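Local structure of SusD homolog (Bacteroides thetaiotaomicron VPI-5482, 3IV0) at residues A[229-234]-A[375-380]; A[236-241]-A[368-373]. The protein is of unknown function but, as a SusD homologue of the bacterial outer membrane, probably binds sugars at the cell surface. All blocks are in the same frame, centred on the assembly; numbering follows the deposited sequence. Where two conformers were deposited one is given.

Contact 1: residues A[229-234]-A[375-380]; sequences RNVVSL and AEALAA
Val231 and Val232 both carry CG1 anti to the backbone N (chi1 174° and 171°), yet they meet helix 367-381 with different methyls: Val231 offers CG1, while Val232 leads with CG2, the branch lying beside its own N. The setting is a helix-helix packing in the mainly helical framework of a SusD-family protein, whose sequence families are placed in the TPR clan. The axes of 229-234 and 375-380 run broadly antiparallel, 135° between their directions, and come within 8.5 Å. Ala377 sits where they pass, its CA 6.2 Å from that of Val231, and its small side chain suits this spacing. Its methyl touches both valines, with CB 4.0 Å from CG2 of Val232 and closer still to Val231. Leu378 starts off to one side, but its end swings in, and its side chain meets that of Val232 at about a right angle, CD2 lying 3.7 Å from CG2 of Val232 and 4.0 Å from CG1. The contact is apolar throughout. Met210 of helix 202-219 packs on Val231 and Leu391 of helix 385-398 on Leu378, so further helices back this pair. The tightest point is Val231 CG1 against Ala377 CB at 3.5 Å, shorter than usual for two carbons.

Contact 2: residues A[236-241]-A[368-373]; sequences EELERN and AGALLL
The carbonyl oxygen of Leu238 is gripped twice by Asn241, whose side-chain ND2 donates at 2.8 Å and whose backbone N donates at 3.2 Å to that same Leu238 O. The two donors come from opposite faces of the carbonyl plane, and the ND2 bond is fairly straight, with 163° at the hydrogen. The backbone bond closes a type I beta turn from Leu238 to Asn241, and the side-chain amide adds a second grip; its other end, Asn241 OD1, takes the backbone N of Tyr245. Leu238 itself points its side chain at helix 367-381, where CD2 rests on the methyl of Ala370, 3.7 Å from CB. Beside it Glu239 bends at chi2 (-57°), which brings the carboxylate up to the CD2 methyl of Leu371; the two side chains cross at about a right angle, with OE2 of Glu239 in van der Waals contact 3.8 Å from CD2 of Leu371. The real bond of OE2 is to the hydroxyl of Tyr367, and OE1 forms a salt bridge with Arg394. Arg240 NH1, in the turn, forms a salt bridge at 2.9 Å with OE1 of Glu237 on helix 224-238. Altogether this is helix-on-helix packing bordered by a polar type I turn, set in the helical framework of a SusD-family protein.

How the contacts relate
Contacts 1 and 2 join the same two helices, 224-238 and 367-381, at successive points, their centres 10 Å apart, and they meet where Val231 CG1 comes 3.7 Å from Leu373 O. Because the helices run broadly antiparallel, moving forward along the first means moving back along the second. Both are mainly buried, each with one partly exposed residue among the four that touch. Their chemistry differs: contact 1 is purely aliphatic, whereas contact 2 adds the carboxylate of Glu239 against Leu371, where the chain turns at 238-241. Each sets an alanine methyl against a branched side chain, closely in contact 1 and at ordinary distance in contact 2, and helices 202-219 and 385-398 lie against both.

Contact 1: residues A[229-234]-A[375-380]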
loop_
_atom_site.group_PDB
_atom_site.type_symbol
_atom_site.label_atom_id
_atom_site.label_comp_id
_atom_site.label_asym_id
_atom_site.label_seq_id
_atom_site.Cartn_x
_atom_site.Cartn_y
_atom_site.Cartn_z
ATOM N N ARG A 229 4.920 19.650 7.341
ATOM C CA ARG A 229 4.501 19.980 8.688
ATOM C C ARG A 229 3.292 19.179 9.126
ATOM O O ARG A 229 3.135 18.795 10.300
ATOM C CB ARG A 229 4.252 21.501 8.817
ATOM C CG ARG A 229 5.507 22.318 8.873
ATOM C CD ARG A 229 5.159 23.803 9.014
ATOM N NE ARG A 229 6.376 24.592 9.112
ATOM C CZ ARG A 229 6.409 25.913 9.014
ATOM N NH1 ARG A 229 5.288 26.600 8.826
ATOM N NH2 ARG A 229 7.566 26.546 9.108
ATOM N N ASN A 230 2.369 18.954 8.190
ATOM C CA ASN A 230 1.214 18.128 8.477
ATOM C C ASN A 230 1.653 16.721 8.864
ATOM O O ASN A 230 1.111 16.118 9.760
ATOM C CB ASN A 230 0.297 18.023 7.256
ATOM C CG ASN A 230 -0.454 19.314 6.936
ATOM O OD1 ASN A 230 -0.506 20.259 7.749
ATOM N ND2 ASN A 230 -1.021 19.360 5.734
ATOM N N VAL A 231 2.626 16.173 8.154
ATOM C CA VAL A 231 3.096 14.817 8.462
ATOM C C VAL A 231 3.723 14.787 9.839
ATOM O O VAL A 231 3.515 13.844 10.609
ATOM C CB VAL A 231 4.086 14.293 7.437
ATOM C CG1 VAL A 231 4.668 12.956 7.862
ATOM C CG2 VAL A 231 3.435 14.172 6.060
ATOM N N VAL A 232 4.498 15.819 10.188
ATOM C CA VAL A 232 5.066 15.895 11.548
ATOM C C VAL A 232 3.976 15.950 12.616
ATOM O O VAL A 232 4.042 15.256 13.645
ATOM C CB VAL A 232 6.022 17.085 11.661
ATOM C CG1 VAL A 232 6.444 17.315 13.106
ATOM C CG2 VAL A 232 7.238 16.874 10.747
ATOM N N SER A 233 2.954 16.763 12.365
ATOM C CA SER A 233 1.806 16.830 13.260
ATOM C C SER A 233 1.167 15.453 13.449
ATOM O O SER A 233 0.858 15.034 14.557
ATOM C CB SER A 233 0.751 17.801 12.712
ATOM O OG SER A 233 -0.368 17.908 13.576
ATOM N N LEU A 234 0.965 14.766 12.337
ATOM C CA LEU A 234 0.371 13.441 12.341
ATOM C C LEU A 234 1.251 12.440 13.081
ATOM O O LEU A 234 0.769 11.565 13.804
ATOM C CB LEU A 234 0.141 13.002 10.895
ATOM C CG LEU A 234 -1.067 13.704 10.252
ATOM C CD1 LEU A 234 -0.986 13.581 8.770
ATOM C CD2 LEU A 234 -2.383 13.096 10.824
ATOM N N ALA A 375 9.903 10.322 10.224
ATOM C CA ALA A 375 11.310 10.679 10.092
ATOM C C ALA A 375 11.578 11.404 8.777
ATOM O O ALA A 375 12.337 12.383 8.746
ATOM C CB ALA A 375 12.178 9.444 10.183
ATOM N N GLU A 376 11.038 10.910 7.665
ATOM C CA GLU A 376 11.258 11.515 6.378
ATOM C C GLU A 376 10.833 12.971 6.376
ATOM O O GLU A 376 11.544 13.836 5.852
ATOM C CB GLU A 376 10.449 10.739 5.335
ATOM C CG GLU A 376 10.469 11.338 3.961
ATOM C CD GLU A 376 9.665 10.557 2.955
ATOM O OE1 GLU A 376 9.430 9.370 3.184
ATOM O OE2 GLU A 376 9.294 11.162 1.917
ATOM N N ALA A 377 9.661 13.274 6.916
ATOM C CA ALA A 377 9.130 14.632 6.934
ATOM C C ALA A 377 9.999 15.520 7.795
ATOM O O ALA A 377 10.302 16.657 7.424
ATOM C CB ALA A 377 7.644 14.669 7.407
ATOM N N LEU A 378 10.384 15.037 8.954
ATOM C CA LEU A 378 11.278 15.822 9.828
ATOM C C LEU A 378 12.573 16.115 9.115
ATOM O O LEU A 378 13.065 17.267 9.140
ATOM C CB LEU A 378 11.595 15.069 11.098
ATOM C CG LEU A 378 10.521 15.107 12.152
ATOM C CD1 LEU A 378 10.883 14.110 13.249
ATOM C CD2 LEU A 378 10.386 16.535 12.710
ATOM N N ALA A 379 13.176 15.099 8.493
ATOM C CA ALA A 379 14.430 15.304 7.824
ATOM C C ALA A 379 14.300 16.302 6.678
ATOM O O ALA A 379 15.177 17.146 6.452
ATOM C CB ALA A 379 15.010 13.979 7.352
ATOM N N ALA A 380 13.159 16.315 6.006
ATOM C CA ALA A 380 12.978 17.192 4.845
ATOM C C ALA A 380 12.825 18.614 5.323
ATOM O O ALA A 380 13.318 19.541 4.663
ATOM C CB ALA A 380 11.728 16.746 4.017
#

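Contact 2: residues A[236-241]-A[368-373]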
loop_
_atom_site.group_PDB
_atom_site.type_symbol
_atom_site.label_atom_id
_atom_site.label_comp_id
_atom_site.label_asym_id
_atom_site.label_seq_id
_atom_site.Cartn_x
_atom_site.Cartn_y
_atom_site.Cartn_z
ATOM N N GLU A 236 3.315 13.183 15.556
ATOM C CA GLU A 236 3.177 13.525 16.959
ATOM C C GLU A 236 1.896 12.923 17.508
ATOM O O GLU A 236 1.877 12.385 18.610
ATOM C CB GLU A 236 3.202 15.053 17.121
ATOM C CG GLU A 236 4.583 15.635 16.903
ATOM C CD GLU A 236 4.640 17.153 16.757
ATOM O OE1 GLU A 236 3.592 17.811 16.673
ATOM O OE2 GLU A 236 5.771 17.673 16.685
ATOM N N GLU A 237 0.823 12.958 16.732
ATOM C CA GLU A 237 -0.426 12.331 17.142
ATOM C C GLU A 237 -0.318 10.806 17.185
ATOM O O GLU A 237 -0.789 10.179 18.141
ATOM C CB GLU A 237 -1.575 12.756 16.228
ATOM C CG GLU A 237 -2.925 12.104 16.546
ATOM C CD GLU A 237 -3.469 12.469 17.896
ATOM O OE1 GLU A 237 -3.060 13.493 18.476
ATOM O OE2 GLU A 237 -4.325 11.728 18.395
ATOM N N LEU A 238 0.313 10.209 16.174
ATOM C CA LEU A 238 0.538 8.769 16.175
ATOM C C LEU A 238 1.196 8.323 17.474
ATOM O O LEU A 238 0.849 7.282 18.043
ATOM C CB LEU A 238 1.419 8.398 15.001
ATOM C CG LEU A 238 1.769 6.921 14.882
ATOM C CD1 LEU A 238 0.524 6.117 14.618
ATOM C CD2 LEU A 238 2.840 6.731 13.798
ATOM N N GLU A 239 2.144 9.110 17.955
ATOM C CA GLU A 239 2.920 8.739 19.126
ATOM C C GLU A 239 2.192 9.001 20.435
ATOM O O GLU A 239 2.760 8.779 21.510
ATOM C CB GLU A 239 4.267 9.443 19.087
ATOM C CG GLU A 239 5.180 8.858 18.013
ATOM C CD GLU A 239 5.378 7.370 18.213
ATOM O OE1 GLU A 239 6.268 6.975 18.999
ATOM O OE2 GLU A 239 4.610 6.587 17.628
ATOM N N ARG A 240 0.944 9.416 20.364
ATOM C CA ARG A 240 0.053 9.470 21.539
ATOM C C ARG A 240 -0.785 8.187 21.699
ATOM O O ARG A 240 -1.719 8.107 22.516
ATOM C CB ARG A 240 -0.874 10.688 21.434
ATOM C CG ARG A 240 -0.117 12.000 21.460
ATOM C CD ARG A 240 -0.998 13.233 21.362
ATOM N NE ARG A 240 -0.114 14.386 21.285
ATOM C CZ ARG A 240 0.019 15.200 20.245
ATOM N NH1 ARG A 240 -0.749 15.112 19.155
ATOM N NH2 ARG A 240 0.904 16.177 20.337
ATOM N N ASN A 241 -0.436 7.151 20.959
ATOM C CA ASN A 241 -1.212 5.908 20.986
ATOM C C ASN A 241 -1.101 5.109 22.299
ATOM O O ASN A 241 -1.818 4.129 22.488
ATOM C CB ASN A 241 -0.814 5.020 19.799
ATOM C CG ASN A 241 0.524 4.355 19.975
ATOM O OD1 ASN A 241 0.606 3.333 20.681
ATOM N ND2 ASN A 241 1.575 4.850 19.319
ATOM N N ALA A 368 6.135 0.497 11.536
ATOM C CA ALA A 368 7.499 0.826 11.131
ATOM C C ALA A 368 7.476 1.785 9.961
ATOM O O ALA A 368 8.299 2.707 9.883
ATOM C CB ALA A 368 8.308 -0.442 10.735
ATOM N N GLY A 369 6.579 1.541 9.006
ATOM C CA GLY A 369 6.428 2.450 7.864
ATOM C C GLY A 369 6.088 3.857 8.289
ATOM O O GLY A 369 6.686 4.825 7.792
ATOM N N ALA A 370 5.112 4.000 9.172
ATOM C CA ALA A 370 4.666 5.298 9.627
ATOM C C ALA A 370 5.750 6.045 10.387
ATOM O O ALA A 370 5.925 7.232 10.168
ATOM C CB ALA A 370 3.415 5.152 10.470
ATOM N N LEU A 371 6.541 5.326 11.167
ATOM C CA LEU A 371 7.657 5.973 11.856
ATOM C C LEU A 371 8.645 6.517 10.844
ATOM O O LEU A 371 9.242 7.559 11.060
ATOM C CB LEU A 371 8.352 4.973 12.811
ATOM C CG LEU A 371 7.531 4.521 13.987
ATOM C CD1 LEU A 371 8.314 3.455 14.771
ATOM C CD2 LEU A 371 7.140 5.716 14.891
ATOM N N LEU A 372 8.875 5.779 9.760
ATOM C CA LEU A 372 9.803 6.241 8.720
ATOM C C LEU A 372 9.253 7.402 7.951
ATOM O O LEU A 372 10.003 8.288 7.572
ATOM C CB LEU A 372 10.224 5.096 7.805
ATOM C CG LEU A 372 11.068 3.993 8.476
ATOM C CD1 LEU A 372 11.174 2.758 7.585
ATOM C CD2 LEU A 372 12.456 4.505 8.916
ATOM N N LEU A 373 7.944 7.470 7.731
ATOM C CA LEU A 373 7.343 8.655 7.110
ATOM C C LEU A 373 7.511 9.901 7.969
ATOM O O LEU A 373 7.774 10.991 7.475
ATOM C CB LEU A 373 5.862 8.431 6.827
ATOM C CG LEU A 373 5.474 7.337 5.820
ATOM C CD1 LEU A 373 3.951 7.369 5.627
ATOM C CD2 LEU A 373 6.235 7.488 4.498
#